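Local coordinates for protein luciferase-like monooxygenase (Streptomyces bottropensis, PDB 7BIP) that is probably a luciferase-like monooxygenase that takes part in the biosynthesis of the tricyclic aromatic polyketide rishirilide, at residues A[24-29]-A[58-63]; A[90-95]-A[101-106]; A[107-112]-A[128-133]; A[137-142]-A[146-151]. All coordinates share one frame; numbering follows the deposited sequence.

Contact 1 (A[24-29]-A[58-63]); sequences ESLRLA and VTFLAA
Leu-26 and Ala-63 bring the two backbones nearest each other, their CA atoms 7.5 Å apart. The helical segments 24-29 and 58-63 lie 10.6 Å apart at the closest approach of their axes, crossing at -52°, as two outer helices of a TIM barrel. Phe-60 does most to fill the gap. Its CG stands anti to the backbone N (chi1 173°), which carries the ring across to the facing helix. There CE1 meets two residues, CB of Ser-25 at 3.7 Å and CD2 of Leu-26 also at 3.7 Å, both obliquely to the ring. The carbonyl O of Ser-25 lies at the ring's edge, in its plane. The Leu-26 and Phe-60 side chains pass one another, pointing opposite ways, and the same CD2 methyl of Leu-26 goes on to touch CB of Ala-63 at 3.7 Å. Ser-25 turns its hydroxyl back to a weak hydrogen bond with His-21 O, leaving its CB to meet Phe-60. Leu-7 packs against both Ser-25 and Phe-60, while Met-94 of the second subunit also touches Phe-60. Carbon surfaces in a buried setting thus join the helices, so shape and exclusion of water, rather than any directional bond between them, set their spacing.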
loop_
_atom_site.group_PDB
_atom_site.type_symbol
_atom_site.label_atom_id
_atom_site.label_comp_id
_atom_site.label_asym_id
_atom_site.label_seq_id
_atom_site.Cartn_x
_atom_site.Cartn_y
_atom_site.Cartn_z
ATOM N N GLU A 24 1.761 17.307 2.135
ATOM C CA GLU A 24 1.177 18.234 1.178
ATOM C C GLU A 24 0.321 17.499 0.159
ATOM O O GLU A 24 -0.771 17.963 -0.190
ATOM C CB GLU A 24 2.290 19.035 0.493
ATOM C CG GLU A 24 2.950 20.034 1.438
ATOM C CD GLU A 24 4.085 20.802 0.794
ATOM O OE1 GLU A 24 4.383 20.544 -0.383
ATOM O OE2 GLU A 24 4.676 21.659 1.479
ATOM N N SER A 25 0.789 16.345 -0.326
ATOM C CA SER A 25 0.009 15.622 -1.323
ATOM C C SER A 25 -1.311 15.126 -0.749
ATOM O O SER A 25 -2.336 15.141 -1.444
ATOM C CB SER A 25 0.819 14.454 -1.882
ATOM O OG SER A 25 1.727 14.941 -2.852
ATOM N N LEU A 26 -1.306 14.636 0.495
ATOM C CA LEU A 26 -2.569 14.207 1.093
ATOM C C LEU A 26 -3.523 15.386 1.283
ATOM O O LEU A 26 -4.742 15.235 1.130
ATOM C CB LEU A 26 -2.327 13.487 2.426
ATOM C CG LEU A 26 -1.740 12.080 2.295
ATOM C CD1 LEU A 26 -1.303 11.546 3.656
ATOM C CD2 LEU A 26 -2.741 11.122 1.642
ATOM N N ARG A 27 -2.993 16.568 1.604
ATOM C CA ARG A 27 -3.863 17.732 1.740
ATOM C C ARG A 27 -4.442 18.151 0.391
ATOM O O ARG A 27 -5.603 18.579 0.321
ATOM C CB ARG A 27 -3.099 18.886 2.391
ATOM C CG ARG A 27 -3.896 20.180 2.559
ATOM C CD ARG A 27 -5.237 19.946 3.240
ATOM N NE ARG A 27 -6.114 21.114 3.089
ATOM C CZ ARG A 27 -7.438 21.062 3.130
ATOM N NH1 ARG A 27 -8.053 19.902 3.325
ATOM N NH2 ARG A 27 -8.150 22.171 2.977
ATOM N N LEU A 28 -3.658 18.024 -0.695
ATOM C CA LEU A 28 -4.205 18.306 -2.022
ATOM C C LEU A 28 -5.277 17.292 -2.406
ATOM O O LEU A 28 -6.261 17.640 -3.075
ATOM C CB LEU A 28 -3.086 18.332 -3.068
ATOM C CG LEU A 28 -2.075 19.472 -2.878
ATOM C CD1 LEU A 28 -0.857 19.266 -3.742
ATOM C CD2 LEU A 28 -2.706 20.828 -3.179
ATOM N N ALA A 29 -5.090 16.029 -2.021
ATOM C CA ALA A 29 -6.143 15.035 -2.218
ATOM C C ALA A 29 -7.416 15.423 -1.466
ATOM O O ALA A 29 -8.525 15.290 -2.002
ATOM C CB ALA A 29 -5.642 13.660 -1.770
ATOM N N VAL A 58 -0.275 2.459 -4.840
ATOM C CA VAL A 58 -1.357 1.952 -4.000
ATOM C C VAL A 58 -1.191 2.426 -2.559
ATOM O O VAL A 58 -2.179 2.695 -1.871
ATOM C CB VAL A 58 -1.420 0.415 -4.095
ATOM C CG1 VAL A 58 -2.340 -0.179 -3.018
ATOM C CG2 VAL A 58 -1.873 0.012 -5.479
ATOM N N THR A 59 0.060 2.521 -2.069
ATOM C CA THR A 59 0.282 2.940 -0.683
ATOM C C THR A 59 -0.176 4.377 -0.471
ATOM O O THR A 59 -0.867 4.677 0.514
ATOM C CB THR A 59 1.765 2.789 -0.308
ATOM O OG1 THR A 59 2.133 1.406 -0.382
ATOM C CG2 THR A 59 2.030 3.286 1.120
ATOM N N PHE A 60 0.157 5.271 -1.409
ATOM C CA PHE A 60 -0.357 6.633 -1.307
ATOM C C PHE A 60 -1.874 6.669 -1.476
ATOM O O PHE A 60 -2.578 7.372 -0.737
ATOM C CB PHE A 60 0.292 7.549 -2.344
ATOM C CG PHE A 60 -0.337 8.909 -2.373
ATOM C CD1 PHE A 60 0.001 9.843 -1.407
ATOM C CD2 PHE A 60 -1.308 9.231 -3.312
ATOM C CE1 PHE A 60 -0.595 11.100 -1.379
ATOM C CE2 PHE A 60 -1.914 10.492 -3.301
ATOM C CZ PHE A 60 -1.550 11.428 -2.329
ATOM N N LEU A 61 -2.394 5.965 -2.483
ATOM C CA LEU A 61 -3.826 6.078 -2.759
ATOM C C LEU A 61 -4.685 5.489 -1.635
ATOM O O LEU A 61 -5.822 5.921 -1.450
ATOM C CB LEU A 61 -4.158 5.421 -4.098
ATOM C CG LEU A 61 -3.567 6.130 -5.320
ATOM C CD1 LEU A 61 -3.732 5.250 -6.550
ATOM C CD2 LEU A 61 -4.183 7.527 -5.528
ATOM N N ALA A 62 -4.176 4.514 -0.868
ATOM C CA ALA A 62 -4.947 4.039 0.282
ATOM C C ALA A 62 -5.053 5.118 1.357
ATOM O O ALA A 62 -6.126 5.314 1.949
ATOM C CB ALA A 62 -4.317 2.765 0.845
ATOM N N ALA A 63 -3.962 5.850 1.589
ATOM C CA ALA A 63 -4.010 6.989 2.499
ATOM C C ALA A 63 -4.952 8.066 1.967
ATOM O O ALA A 63 -5.792 8.588 2.706
ATOM C CB ALA A 63 -2.606 7.550 2.714
#

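Contact 2 (A[90-95]-A[101-106]); sequences GKLAML and GRLDVG
Leu-103 pushes its side chain against Leu-92 and Leu-95 at the start of strand 103-107, which runs back along helix 85-98. Its CB already points at the helix, chi1 of 176° carries CG onward, and chi2 of 66° turns the two methyls. CD1 of Leu-103 meets Leu-95 alone, 3.6 Å from its CD2 and a little farther from its CG. CD2 of Leu-103 lies between the Leu-92 carbonyl, whose O is 3.4 Å away, and CG of Leu-95 at 4.1 Å; CD2 of Leu-92 is also 4.1 Å from it. In both pairs the leucine side chains cross at about a right angle. Two residues farther along the strand, Val-105 meets Leu-92 tip to tip, CG1 to CD1 at 3.7 Å. Helix and strand run nearly antiparallel, at 153°, and belong to the beta-alpha-beta unit formed with strand 72-78, so this is the seam between a crossover helix and the strand it leads into. Trp-141 of helix 126-142 packs on both Leu-92 and Val-105. The interface is almost wholly aliphatic; its close fit depends on the methyls of branched side chains fitting together, with the Leu-92 carbonyl as the one polar atom that a methyl approaches.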
loop_
_atom_site.group_PDB
_atom_site.type_symbol
_atom_site.label_atom_id
_atom_site.label_comp_id
_atom_site.label_asym_id
_atom_site.label_seq_id
_atom_site.Cartn_x
_atom_site.Cartn_y
_atom_site.Cartn_z
ATOM N N GLY A 90 -4.151 -8.539 -5.313
ATOM C CA GLY A 90 -4.542 -8.503 -3.911
ATOM C C GLY A 90 -4.536 -7.102 -3.327
ATOM O O GLY A 90 -5.503 -6.695 -2.680
ATOM N N LYS A 91 -3.443 -6.343 -3.538
ATOM C CA LYS A 91 -3.400 -5.010 -2.927
ATOM C C LYS A 91 -4.427 -4.085 -3.558
ATOM O O LYS A 91 -5.023 -3.255 -2.860
ATOM C CB LYS A 91 -1.992 -4.399 -3.008
ATOM C CG LYS A 91 -1.533 -3.961 -4.395
ATOM C CD LYS A 91 -0.172 -3.249 -4.317
ATOM C CE LYS A 91 0.938 -4.205 -3.938
ATOM N NZ LYS A 91 2.275 -3.589 -4.207
ATOM N N LEU A 92 -4.690 -4.238 -4.856
ATOM C CA LEU A 92 -5.693 -3.384 -5.487
ATOM C C LEU A 92 -7.099 -3.749 -5.020
ATOM O O LEU A 92 -7.955 -2.869 -4.881
ATOM C CB LEU A 92 -5.594 -3.483 -7.005
ATOM C CG LEU A 92 -4.366 -2.807 -7.629
ATOM C CD1 LEU A 92 -4.238 -3.284 -9.063
ATOM C CD2 LEU A 92 -4.446 -1.268 -7.546
ATOM N N ALA A 93 -7.357 -5.039 -4.771
ATOM C CA ALA A 93 -8.648 -5.424 -4.208
ATOM C C ALA A 93 -8.833 -4.861 -2.796
ATOM O O ALA A 93 -9.929 -4.397 -2.443
ATOM C CB ALA A 93 -8.810 -6.953 -4.228
ATOM N N MET A 94 -7.770 -4.862 -1.978
ATOM C CA MET A 94 -7.870 -4.210 -0.672
ATOM C C MET A 94 -8.222 -2.736 -0.827
ATOM O O MET A 94 -9.100 -2.210 -0.131
ATOM C CB MET A 94 -6.560 -4.355 0.103
ATOM C CG MET A 94 -6.205 -5.776 0.544
ATOM S SD MET A 94 -4.603 -5.737 1.394
ATOM C CE MET A 94 -5.011 -4.977 2.969
ATOM N N LEU A 95 -7.539 -2.055 -1.741
ATOM C CA LEU A 95 -7.777 -0.627 -1.929
ATOM C C LEU A 95 -9.193 -0.357 -2.428
ATOM O O LEU A 95 -9.830 0.609 -1.992
ATOM C CB LEU A 95 -6.738 -0.066 -2.905
ATOM C CG LEU A 95 -6.946 1.384 -3.329
ATOM C CD1 LEU A 95 -7.003 2.284 -2.086
ATOM C CD2 LEU A 95 -5.796 1.787 -4.249
ATOM N N GLY A 101 -15.269 1.332 -3.386
ATOM C CA GLY A 101 -15.598 1.263 -4.798
ATOM C C GLY A 101 -15.191 2.450 -5.640
ATOM O O GLY A 101 -15.770 2.647 -6.715
ATOM N N ARG A 102 -14.198 3.235 -5.207
ATOM C CA ARG A 102 -13.814 4.460 -5.908
ATOM C C ARG A 102 -12.552 4.296 -6.750
ATOM O O ARG A 102 -12.052 5.288 -7.291
ATOM C CB ARG A 102 -13.615 5.607 -4.907
ATOM C CG ARG A 102 -14.907 6.096 -4.242
ATOM C CD ARG A 102 -14.638 7.265 -3.298
ATOM N NE ARG A 102 -13.978 6.851 -2.054
ATOM C CZ ARG A 102 -13.058 7.576 -1.417
ATOM N NH1 ARG A 102 -12.660 8.741 -1.917
ATOM N NH2 ARG A 102 -12.529 7.132 -0.282
ATOM N N LEU A 103 -12.049 3.071 -6.909
ATOM C CA LEU A 103 -10.770 2.831 -7.567
ATOM C C LEU A 103 -10.939 2.584 -9.066
ATOM O O LEU A 103 -11.811 1.819 -9.490
ATOM C CB LEU A 103 -10.078 1.617 -6.927
ATOM C CG LEU A 103 -8.762 1.127 -7.533
ATOM C CD1 LEU A 103 -7.671 2.175 -7.352
ATOM C CD2 LEU A 103 -8.343 -0.167 -6.861
ATOM N N ASP A 104 -10.080 3.223 -9.867
ATOM C CA ASP A 104 -9.876 2.893 -11.272
ATOM C C ASP A 104 -8.403 2.562 -11.456
ATOM O O ASP A 104 -7.541 3.263 -10.913
ATOM C CB ASP A 104 -10.258 4.068 -12.198
ATOM C CG ASP A 104 -11.645 4.617 -11.903
ATOM O OD1 ASP A 104 -12.600 3.824 -11.849
ATOM O OD2 ASP A 104 -11.777 5.842 -11.711
ATOM N N VAL A 105 -8.097 1.504 -12.215
ATOM C CA VAL A 105 -6.731 0.977 -12.252
ATOM C C VAL A 105 -6.158 1.159 -13.655
ATOM O O VAL A 105 -6.484 0.411 -14.585
ATOM C CB VAL A 105 -6.659 -0.487 -11.824
ATOM C CG1 VAL A 105 -5.192 -0.925 -11.807
ATOM C CG2 VAL A 105 -7.280 -0.657 -10.441
ATOM N N GLY A 106 -5.265 2.131 -13.802
ATOM C CA GLY A 106 -4.429 2.213 -14.987
ATOM C C GLY A 106 -3.179 1.361 -14.833
ATOM O O GLY A 106 -2.529 1.364 -13.786
#

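Contact 3 (A[107-112]-A[128-133]); sequences FGRAFL and ARFDEG
The ring of Phe-130 is met on one face by CD of Arg-109 and at its edge by the backbone of Phe-107 and Gly-108. CD of Arg-109 stands 3.4 Å above the plane of the Phe-130 ring, shifted toward the rim, and forms a CH-pi contact 26° off the ring normal. At the rim, C of Phe-107 and N of Gly-108 lie in the plane of the ring, the former 3.6 Å from CE1 of Phe-130. The carbonyl O of Gly-108 approaches the same CE1 obliquely at 3.3 Å, and CB of Phe-107 adds an apolar contact to CE1 at 3.8 Å. Bends at chi2 and chi3 fold the arginine chain over the ring, so that a methylene rather than the guanidinium does the touching; the guanidinium plane is left tilted 39° from that of the ring. Its NH1 is hydrogen-bonded to Ser-126 OG, at the start of the same helix. The aromatic side chain of Phe-107 packs farther along helix 126-142, on Val-134, Val-137 and Trp-141. An aromatic residue of a barrel helix is here covered on one face and at its edge by the loop leaving the C-terminal end of strand 103-107, the end at which TIM-barrel enzymes, luciferase-like monooxygenases included, carry their active sites.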
loop_
_atom_site.group_PDB
_atom_site.type_symbol
_atom_site.label_atom_id
_atom_site.label_comp_id
_atom_site.label_asym_id
_atom_site.label_seq_id
_atom_site.Cartn_x
_atom_site.Cartn_y
_atom_site.Cartn_z
ATOM N N PHE A 107 -2.868 0.615 -15.895
ATOM C CA PHE A 107 -1.669 -0.208 -16.016
ATOM C C PHE A 107 -0.806 0.377 -17.129
ATOM O O PHE A 107 -1.320 0.711 -18.197
ATOM C CB PHE A 107 -1.996 -1.669 -16.393
ATOM C CG PHE A 107 -2.885 -2.418 -15.411
ATOM C CD1 PHE A 107 -2.345 -3.416 -14.593
ATOM C CD2 PHE A 107 -4.254 -2.202 -15.371
ATOM C CE1 PHE A 107 -3.152 -4.143 -13.709
ATOM C CE2 PHE A 107 -5.075 -2.930 -14.500
ATOM C CZ PHE A 107 -4.517 -3.904 -13.661
ATOM N N GLY A 108 0.508 0.483 -16.900
ATOM C CA GLY A 108 1.391 1.113 -17.860
ATOM C C GLY A 108 2.643 0.297 -18.132
ATOM O O GLY A 108 2.972 -0.643 -17.411
ATOM N N ARG A 109 3.336 0.682 -19.202
ATOM C CA ARG A 109 4.621 0.094 -19.551
ATOM C C ARG A 109 5.742 0.877 -18.884
ATOM O O ARG A 109 5.670 2.101 -18.739
ATOM C CB ARG A 109 4.833 0.088 -21.068
ATOM C CG ARG A 109 3.714 -0.546 -21.869
ATOM C CD ARG A 109 3.875 -2.050 -21.981
ATOM N NE ARG A 109 5.230 -2.471 -22.332
ATOM C CZ ARG A 109 5.687 -2.582 -23.575
ATOM N NH1 ARG A 109 6.936 -2.975 -23.789
ATOM N NH2 ARG A 109 4.900 -2.299 -24.605
ATOM N N ALA A 110 6.780 0.164 -18.472
ATOM C CA ALA A 110 7.938 0.857 -17.942
ATOM C C ALA A 110 8.833 1.318 -19.089
ATOM O O ALA A 110 8.816 0.762 -20.190
ATOM C CB ALA A 110 8.717 -0.049 -16.991
ATOM N N PHE A 111 9.633 2.345 -18.815
ATOM C CA PHE A 111 10.588 2.792 -19.819
ATOM C C PHE A 111 11.916 3.290 -19.265
ATOM O O PHE A 111 12.842 3.482 -20.057
ATOM C CB PHE A 111 9.968 3.894 -20.691
ATOM C CG PHE A 111 9.722 5.185 -19.962
ATOM C CD1 PHE A 111 10.595 6.255 -20.110
ATOM C CD2 PHE A 111 8.614 5.332 -19.142
ATOM C CE1 PHE A 111 10.369 7.446 -19.443
ATOM C CE2 PHE A 111 8.382 6.526 -18.470
ATOM C CZ PHE A 111 9.261 7.581 -18.619
ATOM N N LEU A 112 12.055 3.502 -17.960
ATOM C CA LEU A 112 13.325 3.966 -17.416
ATOM C C LEU A 112 14.312 2.808 -17.394
ATOM O O LEU A 112 14.019 1.774 -16.785
ATOM C CB LEU A 112 13.141 4.534 -16.017
ATOM C CG LEU A 112 12.274 5.793 -15.896
ATOM C CD1 LEU A 112 12.193 6.263 -14.445
ATOM C CD2 LEU A 112 12.810 6.892 -16.794
ATOM N N ALA A 128 5.169 -8.755 -23.443
ATOM C CA ALA A 128 4.466 -9.961 -23.011
ATOM C C ALA A 128 4.238 -9.954 -21.505
ATOM O O ALA A 128 3.170 -10.357 -21.035
ATOM C CB ALA A 128 5.232 -11.217 -23.435
ATOM N N ARG A 129 5.224 -9.490 -20.731
ATOM C CA ARG A 129 5.031 -9.394 -19.288
ATOM C C ARG A 129 3.879 -8.458 -18.944
ATOM O O ARG A 129 3.132 -8.704 -17.988
ATOM C CB ARG A 129 6.306 -8.890 -18.614
ATOM C CG ARG A 129 7.467 -9.832 -18.707
ATOM C CD ARG A 129 8.628 -9.309 -17.859
ATOM N NE ARG A 129 9.748 -10.240 -17.807
ATOM C CZ ARG A 129 9.941 -11.137 -16.849
ATOM N NH1 ARG A 129 9.082 -11.253 -15.837
ATOM N NH2 ARG A 129 11.005 -11.927 -16.914
ATOM N N PHE A 130 3.754 -7.358 -19.688
ATOM C CA PHE A 130 2.688 -6.400 -19.435
ATOM C C PHE A 130 1.322 -7.003 -19.741
ATOM O O PHE A 130 0.413 -6.968 -18.900
ATOM C CB PHE A 130 2.917 -5.138 -20.269
ATOM C CG PHE A 130 1.798 -4.145 -20.175
ATOM C CD1 PHE A 130 1.737 -3.264 -19.116
ATOM C CD2 PHE A 130 0.793 -4.110 -21.133
ATOM C CE1 PHE A 130 0.705 -2.348 -19.015
ATOM C CE2 PHE A 130 -0.241 -3.204 -21.032
ATOM C CZ PHE A 130 -0.283 -2.318 -19.978
ATOM N N ASP A 131 1.158 -7.549 -20.945
ATOM C CA ASP A 131 -0.140 -8.100 -21.334
ATOM C C ASP A 131 -0.544 -9.250 -20.424
ATOM O O ASP A 131 -1.710 -9.352 -20.023
ATOM C CB ASP A 131 -0.110 -8.566 -22.788
ATOM C CG ASP A 131 -0.095 -7.404 -23.782
ATOM O OD1 ASP A 131 -0.559 -6.288 -23.445
ATOM O OD2 ASP A 131 0.384 -7.620 -24.908
ATOM N N GLU A 132 0.405 -10.136 -20.086
ATOM C CA GLU A 132 0.070 -11.249 -19.203
ATOM C C GLU A 132 -0.185 -10.779 -17.778
ATOM O O GLU A 132 -1.012 -11.370 -17.078
ATOM C CB GLU A 132 1.166 -12.316 -19.234
ATOM C CG GLU A 132 1.231 -13.015 -20.580
ATOM C CD GLU A 132 1.966 -14.337 -20.531
ATOM O OE1 GLU A 132 2.183 -14.857 -19.417
ATOM O OE2 GLU A 132 2.316 -14.854 -21.613
ATOM N N GLY A 133 0.494 -9.719 -17.332
ATOM C CA GLY A 133 0.224 -9.190 -16.005
ATOM C C GLY A 133 -1.167 -8.596 -15.893
ATOM O O GLY A 133 -1.875 -8.834 -14.906
#

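Contact 4 (A[137-142]-A[146-151]); sequences VRRLWA and VVWEGT. With EDO (1,2-ethanediol), chain J.
Arg-139 and Trp-148 meet where helix 126-142 packs on the first strand of a small beta hairpin, 146-149 paired antiparallel with 154-158. Helical segment 137-142 and the strand run almost antiparallel. Arg-139 sets its CG beside the backbone N and extends its chain from CG to NE, which carries the guanidinium out past the helix surface to the indole of Trp-148. There CZ3 of Trp-148 sits over the centre of one guanidinium face, 3.7 Å from CZ of Arg-139. The tryptophan offers its edge, with CZ of Arg-139 near the plane of the indole, and the two flat groups stand nearly perpendicular, at 84°. This is the reverse of a cation laid on an aromatic face. In Trp-148, chi1 of 179° swings the indole toward the helix and chi2 of -103° turns its benzo edge to the arginine; the ring also meets that of Phe-155 on the second strand. Arg-139 NE also makes a salt bridge to Glu-135, one turn earlier on the helix. Nearer the turn, Val-146 faces the helix with CG2, the methyl beside its own backbone N, which lies 3.6 Å from the backbone O of Arg-139, while CB of Val-146 is 4.5 Å from CD2 of Leu-140 in a looser apolar contact. Outside this packing, Glu-149 OE2 receives a weak hydrogen bond from O2 of an ethanediol, probably from the crystallisation liquor. A water in the guanidinium plane links the two segments, accepting from Arg-139 NH1 at 2.8 Å and donating to Val-147 O at 2.8 Å.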
loop_
_atom_site.group_PDB
_atom_site.type_symbol
_atom_site.label_atom_id
_atom_site.label_comp_id
_atom_site.label_asym_id
_atom_site.label_seq_id
_atom_site.Cartn_x
_atom_site.Cartn_y
_atom_site.Cartn_z
ATOM N N VAL A 137 -4.188 -10.380 -13.589
ATOM C CA VAL A 137 -4.870 -9.613 -12.547
ATOM C C VAL A 137 -6.372 -9.586 -12.804
ATOM O O VAL A 137 -7.180 -9.809 -11.893
ATOM C CB VAL A 137 -4.290 -8.190 -12.459
ATOM C CG1 VAL A 137 -5.208 -7.285 -11.614
ATOM C CG2 VAL A 137 -2.866 -8.235 -11.862
ATOM N N ARG A 138 -6.770 -9.307 -14.051
ATOM C CA ARG A 138 -8.190 -9.311 -14.386
ATOM C C ARG A 138 -8.835 -10.645 -14.036
ATOM O O ARG A 138 -9.937 -10.675 -13.469
ATOM C CB ARG A 138 -8.396 -8.999 -15.870
ATOM C CG ARG A 138 -9.872 -8.894 -16.261
ATOM C CD ARG A 138 -10.095 -9.006 -17.789
ATOM N NE ARG A 138 -9.893 -10.366 -18.290
ATOM C CZ ARG A 138 -10.741 -11.376 -18.098
ATOM N NH1 ARG A 138 -11.877 -11.184 -17.435
ATOM N NH2 ARG A 138 -10.461 -12.581 -18.572
ATOM N N ARG A 139 -8.156 -11.755 -14.349
ATOM C CA ARG A 139 -8.711 -13.069 -14.046
ATOM C C ARG A 139 -8.808 -13.303 -12.549
ATOM O O ARG A 139 -9.795 -13.878 -12.078
ATOM C CB ARG A 139 -7.870 -14.169 -14.694
ATOM C CG ARG A 139 -8.127 -14.265 -16.148
ATOM C CD ARG A 139 -7.736 -15.605 -16.710
ATOM N NE ARG A 139 -7.558 -15.422 -18.131
ATOM C CZ ARG A 139 -7.090 -16.335 -18.964
ATOM N NH1 ARG A 139 -6.753 -17.547 -18.520
ATOM N NH2 ARG A 139 -6.968 -16.016 -20.247
ATOM N N LEU A 140 -7.769 -12.910 -11.791
ATOM C CA LEU A 140 -7.820 -13.062 -10.338
ATOM C C LEU A 140 -8.983 -12.285 -9.736
ATOM O O LEU A 140 -9.561 -12.715 -8.730
ATOM C CB LEU A 140 -6.493 -12.621 -9.717
ATOM C CG LEU A 140 -5.357 -13.635 -9.959
ATOM C CD1 LEU A 140 -3.995 -12.988 -9.736
ATOM C CD2 LEU A 140 -5.532 -14.860 -9.061
ATOM N N TRP A 141 -9.354 -11.150 -10.338
ATOM C CA TRP A 141 -10.499 -10.394 -9.844
ATOM C C TRP A 141 -11.825 -10.999 -10.290
ATOM O O TRP A 141 -12.790 -11.025 -9.516
ATOM C CB TRP A 141 -10.447 -8.958 -10.356
ATOM C CG TRP A 141 -9.413 -8.056 -9.775
ATOM C CD1 TRP A 141 -8.778 -8.164 -8.569
ATOM C CD2 TRP A 141 -8.930 -6.862 -10.388
ATOM N NE1 TRP A 141 -7.907 -7.104 -8.406
ATOM C CE2 TRP A 141 -7.990 -6.289 -9.507
ATOM C CE3 TRP A 141 -9.190 -6.230 -11.607
ATOM C CZ2 TRP A 141 -7.321 -5.104 -9.799
ATOM C CZ3 TRP A 141 -8.525 -5.043 -11.898
ATOM C CH2 TRP A 141 -7.598 -4.499 -11.004
ATOM N N ALA A 142 -11.905 -11.449 -11.545
ATOM C CA ALA A 142 -13.181 -11.789 -12.155
ATOM C C ALA A 142 -13.605 -13.226 -11.911
ATOM O O ALA A 142 -14.803 -13.526 -12.021
ATOM C CB ALA A 142 -13.124 -11.557 -13.669
ATOM N N VAL A 146 -8.812 -20.031 -10.300
ATOM C CA VAL A 146 -8.056 -19.568 -11.453
ATOM C C VAL A 146 -6.818 -20.433 -11.636
ATOM O O VAL A 146 -6.010 -20.596 -10.712
ATOM C CB VAL A 146 -7.670 -18.093 -11.278
ATOM C CG1 VAL A 146 -6.757 -17.625 -12.426
ATOM C CG2 VAL A 146 -8.932 -17.234 -11.207
ATOM N N VAL A 147 -6.665 -20.987 -12.831
ATOM C CA VAL A 147 -5.462 -21.713 -13.210
ATOM C C VAL A 147 -4.758 -20.863 -14.252
ATOM O O VAL A 147 -5.255 -20.698 -15.372
ATOM C CB VAL A 147 -5.771 -23.115 -13.737
ATOM C CG1 VAL A 147 -4.471 -23.809 -14.060
ATOM C CG2 VAL A 147 -6.541 -23.897 -12.668
ATOM N N TRP A 148 -3.636 -20.272 -13.866
ATOM C CA TRP A 148 -2.895 -19.355 -14.726
ATOM C C TRP A 148 -1.578 -20.024 -15.092
ATOM O O TRP A 148 -0.720 -20.240 -14.229
ATOM C CB TRP A 148 -2.677 -18.005 -14.034
ATOM C CG TRP A 148 -1.894 -17.064 -14.900
ATOM C CD1 TRP A 148 -0.572 -16.737 -14.765
ATOM C CD2 TRP A 148 -2.361 -16.373 -16.063
ATOM N NE1 TRP A 148 -0.195 -15.873 -15.766
ATOM C CE2 TRP A 148 -1.273 -15.628 -16.572
ATOM C CE3 TRP A 148 -3.594 -16.308 -16.722
ATOM C CZ2 TRP A 148 -1.383 -14.824 -17.711
ATOM C CZ3 TRP A 148 -3.705 -15.499 -17.845
ATOM C CH2 TRP A 148 -2.601 -14.772 -18.332
ATOM N N GLU A 149 -1.431 -20.375 -16.368
ATOM C CA GLU A 149 -0.266 -21.100 -16.851
ATOM C C GLU A 149 0.611 -20.150 -17.645
ATOM O O GLU A 149 0.884 -20.370 -18.829
ATOM C CB GLU A 149 -0.710 -22.295 -17.694
ATOM C CG GLU A 149 -1.503 -23.289 -16.881
ATOM C CD GLU A 149 -0.623 -24.049 -15.908
ATOM O OE1 GLU A 149 0.619 -24.003 -16.058
ATOM O OE2 GLU A 149 -1.165 -24.704 -14.999
ATOM N N GLY A 150 1.051 -19.084 -16.992
ATOM C CA GLY A 150 1.633 -17.976 -17.713
ATOM C C GLY A 150 3.077 -18.198 -18.111
ATOM O O GLY A 150 3.785 -19.066 -17.593
ATOM N N THR A 151 3.502 -17.356 -19.054
ATOM C CA THR A 151 4.893 -17.337 -19.488
ATOM C C THR A 151 5.811 -16.994 -18.323
ATOM O O THR A 151 6.923 -17.528 -18.220
ATOM C CB THR A 151 5.055 -16.329 -20.638
ATOM O OG1 THR A 151 4.205 -16.705 -21.738
ATOM C CG2 THR A 151 6.513 -16.289 -21.146
HETATM C C1 EDO J . -2.479 -27.672 -13.609
HETATM O O1 EDO J . -1.621 -28.039 -12.519
HETATM C C2 EDO J . -1.699 -27.748 -14.916
HETATM O O2 EDO J . -2.510 -27.259 -15.993
HETATM O O HOH W 1 -6.977 -18.593 -15.977
#

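Contacts 1 to 4 follow one another along the chain without overlap. Packing joins contact 1 to 2, 2 to 4 and 3 to 4, while contacts 2 and 3 are joined by the chain itself, Gly-106 leading into Phe-107. Contact 1 touches contact 2 through Val-58 CG2 and Leu-92 CD2, 3.5 Å apart, and both border the second subunit. Contact 2 reaches contact 4 at Trp-141, whose CZ2 is 3.7 Å from CD1 of Leu-92. Contacts 3 and 4 share helix 126-142, and a probable hydrogen bond joins Glu-132 OE2 to Thr-151 OG1 at 2.6 Å. Bound calcium ions lie about 10 Å from the side chain of Leu-26 and about 9 Å from that of Val-146.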